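Local coordinates for globin (Chloroflexus aurantiacus, PDB 5D1V), which probably binds and carries oxygen at its heme iron, as a group II truncated hemoglobin from a thermophilic phototrophic bacterium, at residues V20-F23 with Y24-E28; D86-L89 with E90-A94. All coordinates share one frame; numbering follows the deposited sequence.

Interaction 1 of 2, residues V20-F23 with Y24-E28; sequences VDIF and YARVE
V20 to Y24, D21 to A25, I22 to R26 and F23 to V27 are joined by four successive i to i+4 backbone hydrogen bonds, so V20-F23 and Y24-E28 form unbroken alpha-helix within helix 13-28. Y24 N to V20 O measures 2.8 Å and V27 N to F23 O 2.9 Å. On this frame the aromatic side chains gather on the buried flank. The F23 ring presents its edge to the face of the Y24 ring in an offset edge-to-face pair, centroids 5.8 Å apart and planes at 78°, with CD2 of F23 lying 3.7 Å from CD1 of Y24. From the next turn the CG2 methyl of V27 sits over one face of the F23 ring, 3.8 Å from its centroid, a CH-pi contact. The F23 side chain leaves with CG anti to the backbone N (chi1 172°), beside its own carbonyl carbon, which brings the ring under that methyl. V20 lies alongside Y24, its CG1 3.8 Å from Y24 CD1. Replacing F23 by alanine would probably leave the V27 methyl and the Y24 face without their aromatic partner and open a gap beside W88, whose ring also meets F23 edge-to-face. The segment probably corresponds to helix B of the globin fold, its inner face packed against helix 82-98 and the heme pocket. Chemically, that apolar, aromatic face, with Y24 next to the heme, lies between two polar borders: D21 at one forms a salt bridge with K45 of helix 42-55, and R26 at the other reaches H91 of helix 82-98.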
# COMPACT_ATOMS: atom_id res chain seq x y z
N VAL A 20 -13.81 -6.25 10.25
CA VAL A 20 -13.17 -7.46 10.79
C VAL A 20 -13.54 -8.67 9.93
O VAL A 20 -12.69 -9.54 9.73
CB VAL A 20 -13.55 -7.68 12.27
CG1 VAL A 20 -13.04 -9.01 12.77
CG2 VAL A 20 -13.00 -6.56 13.13
N ASP A 21 -14.76 -8.72 9.42
CA ASP A 21 -15.14 -9.80 8.51
C ASP A 21 -14.20 -9.83 7.29
O ASP A 21 -13.75 -10.89 6.85
CB ASP A 21 -16.59 -9.66 8.00
CG ASP A 21 -17.65 -10.07 9.04
OD1 ASP A 21 -17.31 -10.53 10.15
OD2 ASP A 21 -18.84 -9.94 8.71
N ILE A 22 -13.92 -8.67 6.72
CA ILE A 22 -13.14 -8.60 5.49
C ILE A 22 -11.69 -8.97 5.81
O ILE A 22 -11.02 -9.70 5.08
CB ILE A 22 -13.28 -7.21 4.86
CG1 ILE A 22 -14.69 -7.04 4.32
CG2 ILE A 22 -12.29 -7.04 3.71
CD1 ILE A 22 -15.02 -5.58 3.96
N PHE A 23 -11.22 -8.45 6.94
CA PHE A 23 -9.85 -8.68 7.37
C PHE A 23 -9.65 -10.18 7.60
O PHE A 23 -8.71 -10.76 7.07
CB PHE A 23 -9.54 -7.87 8.63
CG PHE A 23 -8.22 -8.20 9.25
CD1 PHE A 23 -7.06 -7.74 8.67
CD2 PHE A 23 -8.13 -8.96 10.40
CE1 PHE A 23 -5.83 -8.02 9.21
CE2 PHE A 23 -6.88 -9.26 10.95
CZ PHE A 23 -5.74 -8.78 10.34
N TYR A 24 -10.55 -10.81 8.35
CA TYR A 24 -10.37 -12.21 8.69
C TYR A 24 -10.50 -13.13 7.47
O TYR A 24 -9.82 -14.15 7.38
CB TYR A 24 -11.34 -12.62 9.80
CG TYR A 24 -10.63 -12.67 11.13
CD1 TYR A 24 -10.39 -11.52 11.86
CD2 TYR A 24 -10.18 -13.86 11.64
CE1 TYR A 24 -9.71 -11.56 13.06
CE2 TYR A 24 -9.51 -13.93 12.83
CZ TYR A 24 -9.26 -12.77 13.54
OH TYR A 24 -8.61 -12.84 14.75
N ALA A 25 -11.34 -12.74 6.51
CA ALA A 25 -11.46 -13.53 5.28
C ALA A 25 -10.11 -13.58 4.57
O ALA A 25 -9.69 -14.64 4.06
CB ALA A 25 -12.53 -12.95 4.35
N ARG A 26 -9.44 -12.44 4.55
CA ARG A 26 -8.13 -12.31 3.95
C ARG A 26 -7.07 -13.06 4.74
O ARG A 26 -6.24 -13.74 4.17
CB ARG A 26 -7.78 -10.82 3.81
CG ARG A 26 -8.70 -10.15 2.84
CD ARG A 26 -8.54 -8.67 2.76
NE ARG A 26 -7.24 -8.42 2.18
CZ ARG A 26 -7.01 -7.91 0.97
NH1 ARG A 26 -8.00 -7.54 0.18
NH2 ARG A 26 -5.76 -7.77 0.58
N VAL A 27 -7.11 -12.95 6.06
CA VAL A 27 -6.19 -13.72 6.90
C VAL A 27 -6.34 -15.20 6.61
O VAL A 27 -5.35 -15.90 6.42
CB VAL A 27 -6.45 -13.44 8.39
CG1 VAL A 27 -5.66 -14.38 9.29
CG2 VAL A 27 -6.12 -12.02 8.69
N GLU A 28 -7.57 -15.69 6.53
CA GLU A 28 -7.78 -17.12 6.40
C GLU A 28 -7.19 -17.59 5.08
O GLU A 28 -6.71 -18.71 4.97
CB GLU A 28 -9.26 -17.48 6.51
CG GLU A 28 -9.48 -18.96 6.79
CD GLU A 28 -10.81 -19.27 7.46
OE1 GLU A 28 -11.67 -18.37 7.55
OE2 GLU A 28 -10.98 -20.42 7.90

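Interaction 2 of 2, residues D86-L89 with E90-A94; sequences DAWL and EHMLA. With HEM (protoporphyrin IX containing Fe), chain C.
W88 and M92, one turn apart on helix 82-98, lie side by side and point the same way, and their contact is the dense part of this arrangement. M92 CB approaches CZ3 of the indole to 3.6 Å. The M92 chain bends at chi2 and chi3 (62° and 74°), which folds its CE methyl back to 3.7 Å from CH2 of W88; the sulfur stands farther off, in an oblique Met-aromatic contact. One face of the indole is laid against the porphyrin, with CD1 of W88 3.3 Å from C1C of the heme. At the indole edge, in the ring plane, NE1 donates a 2.9 Å hydrogen bond to a water, and that water is bound to the heme iron at 2.2 Å. The tryptophan therefore both covers the porphyrin and donates one hydrogen bond to the iron-bound water. Next to this pair CG of L89 meets CD1 of L93 at 3.9 Å, under helix 105-119. The H91 imidazole has CD2 3.2 Å from the carbonyl O of A87; beyond it, NE2 is hydrogen-bonded to D30 and ND1 faces R26, and these two partners would probably fix the rotation of the ring. The looser, partly exposed flank is polar. E90 extends away from the heme side to R32 of the same chain and to R83 of the second subunit, so its carboxylate serves both its own chain and the subunit interface. A tryptophan on the distal side of the heme, hydrogen-bonding the ligand of the iron, is characteristic of group II (and group III) truncated hemoglobins, where it belongs to helix G of the two-over-two globin fold.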
# COMPACT_ATOMS: atom_id res chain seq x y z
N ASP A 86 3.95 -6.80 7.29
CA ASP A 86 3.52 -6.38 5.96
C ASP A 86 2.22 -7.07 5.56
O ASP A 86 1.31 -6.44 5.02
CB ASP A 86 4.60 -6.66 4.91
CG ASP A 86 5.79 -5.74 5.00
OD1 ASP A 86 5.76 -4.80 5.80
OD2 ASP A 86 6.75 -5.96 4.22
N ALA A 87 2.12 -8.37 5.83
CA ALA A 87 0.91 -9.11 5.48
C ALA A 87 -0.30 -8.61 6.29
O ALA A 87 -1.35 -8.36 5.73
CB ALA A 87 1.12 -10.61 5.68
N TRP A 88 -0.14 -8.44 7.60
CA TRP A 88 -1.21 -7.94 8.43
C TRP A 88 -1.72 -6.56 7.94
O TRP A 88 -2.92 -6.33 7.75
CB TRP A 88 -0.71 -7.85 9.87
CG TRP A 88 -1.80 -7.68 10.85
CD1 TRP A 88 -2.38 -8.65 11.61
CD2 TRP A 88 -2.45 -6.45 11.20
NE1 TRP A 88 -3.33 -8.11 12.42
CE2 TRP A 88 -3.41 -6.77 12.19
CE3 TRP A 88 -2.31 -5.11 10.81
CZ2 TRP A 88 -4.24 -5.81 12.77
CZ3 TRP A 88 -3.14 -4.16 11.38
CH2 TRP A 88 -4.10 -4.52 12.35
N LEU A 89 -0.78 -5.66 7.70
CA LEU A 89 -1.11 -4.29 7.32
C LEU A 89 -1.78 -4.26 5.95
O LEU A 89 -2.75 -3.52 5.76
CB LEU A 89 0.15 -3.43 7.32
CG LEU A 89 -0.03 -1.94 7.44
CD1 LEU A 89 -0.78 -1.57 8.71
CD2 LEU A 89 1.36 -1.34 7.44
N GLU A 90 -1.30 -5.08 5.02
CA GLU A 90 -1.95 -5.19 3.71
C GLU A 90 -3.45 -5.46 3.87
O GLU A 90 -4.31 -4.79 3.26
CB GLU A 90 -1.31 -6.30 2.86
CG GLU A 90 -2.02 -6.53 1.54
CD GLU A 90 -1.46 -7.67 0.72
OE1 GLU A 90 -0.30 -8.08 0.95
OE2 GLU A 90 -2.17 -8.14 -0.20
N HIS A 91 -3.77 -6.45 4.69
CA HIS A 91 -5.14 -6.89 4.79
C HIS A 91 -5.98 -5.93 5.60
O HIS A 91 -7.15 -5.72 5.28
CB HIS A 91 -5.20 -8.29 5.36
CG HIS A 91 -4.51 -9.30 4.49
ND1 HIS A 91 -4.66 -9.31 3.12
CD2 HIS A 91 -3.67 -10.31 4.80
CE1 HIS A 91 -3.93 -10.29 2.62
NE2 HIS A 91 -3.32 -10.91 3.61
N MET A 92 -5.41 -5.30 6.62
CA MET A 92 -6.22 -4.37 7.41
C MET A 92 -6.44 -3.10 6.62
O MET A 92 -7.53 -2.51 6.66
CB MET A 92 -5.59 -4.02 8.77
CG MET A 92 -6.53 -3.13 9.63
SD MET A 92 -8.11 -3.94 10.05
CE MET A 92 -7.59 -5.11 11.28
N LEU A 93 -5.43 -2.64 5.91
CA LEU A 93 -5.69 -1.46 5.10
C LEU A 93 -6.74 -1.74 4.02
O LEU A 93 -7.59 -0.89 3.75
CB LEU A 93 -4.38 -0.95 4.49
CG LEU A 93 -3.41 -0.50 5.57
CD1 LEU A 93 -2.16 0.11 4.92
CD2 LEU A 93 -4.01 0.46 6.57
N ALA A 94 -6.69 -2.91 3.40
CA ALA A 94 -7.69 -3.26 2.41
C ALA A 94 -9.07 -3.31 3.05
O ALA A 94 -10.06 -2.86 2.45
CB ALA A 94 -7.36 -4.60 1.75
CHA HEM C . -4.75 -11.38 18.36
CHB HEM C . -4.83 -6.62 17.40
CHC HEM C . -0.84 -7.15 14.64
CHD HEM C . -1.59 -11.94 14.75
C1A HEM C . -5.09 -10.05 18.38
C2A HEM C . -6.08 -9.44 19.25
C3A HEM C . -6.09 -8.12 18.99
C4A HEM C . -5.10 -7.86 17.94
CMA HEM C . -6.95 -6.98 19.60
CAA HEM C . -6.92 -10.21 20.29
CBA HEM C . -6.29 -9.94 21.66
CGA HEM C . -6.96 -10.83 22.69
O1A HEM C . -6.78 -12.06 22.65
O2A HEM C . -7.68 -10.30 23.57
C1B HEM C . -3.74 -6.34 16.58
C2B HEM C . -3.32 -5.04 16.13
C3B HEM C . -2.20 -5.21 15.38
C4B HEM C . -1.92 -6.61 15.31
CMB HEM C . -4.04 -3.72 16.47
CAB HEM C . -1.31 -4.20 14.63
CBB HEM C . -1.79 -2.97 14.40
C1C HEM C . -0.69 -8.50 14.40
C2C HEM C . 0.30 -9.11 13.53
C3C HEM C . 0.06 -10.45 13.59
C4C HEM C . -1.07 -10.70 14.45
CMC HEM C . 1.40 -8.33 12.75
CAC HEM C . 0.78 -11.56 12.83
CBC HEM C . 1.29 -11.20 11.66
C1D HEM C . -2.46 -12.23 15.78
C2D HEM C . -2.84 -13.55 16.27
C3D HEM C . -3.71 -13.38 17.28
C4D HEM C . -3.91 -11.95 17.45
CMD HEM C . -2.29 -14.88 15.72
CAD HEM C . -4.39 -14.46 18.13
CBD HEM C . -5.76 -14.73 17.52
CGD HEM C . -6.53 -15.75 18.31
O1D HEM C . -7.53 -16.27 17.75
O2D HEM C . -6.14 -16.05 19.47
NA HEM C . -4.50 -9.06 17.61
NB HEM C . -2.86 -7.28 16.07
NC HEM C . -1.47 -9.49 14.95
ND HEM C . -3.14 -11.30 16.53
FE HEM C . -3.00 -9.30 16.25
O HOH W 1 -4.50 -9.50 14.70

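Each interaction is a short run of alpha-helix, about two and a half turns, and they come in series: interaction 1 on helix 13-28, then interaction 2 on helix 82-98, their centres about 10 Å apart and each about 10 Å from the centre of the chain. The two helices touch directly. R26 NE meets H91 ND1 at 2.9 Å in a probable hydrogen bond. F23 is second shell, backing W88, while Y24 of the same helix reaches the heme itself. The example illustrates a general principle: within one globin domain, side-chain contacts one turn apart on separate helices, distant in sequence, combine to shape a single cofactor pocket.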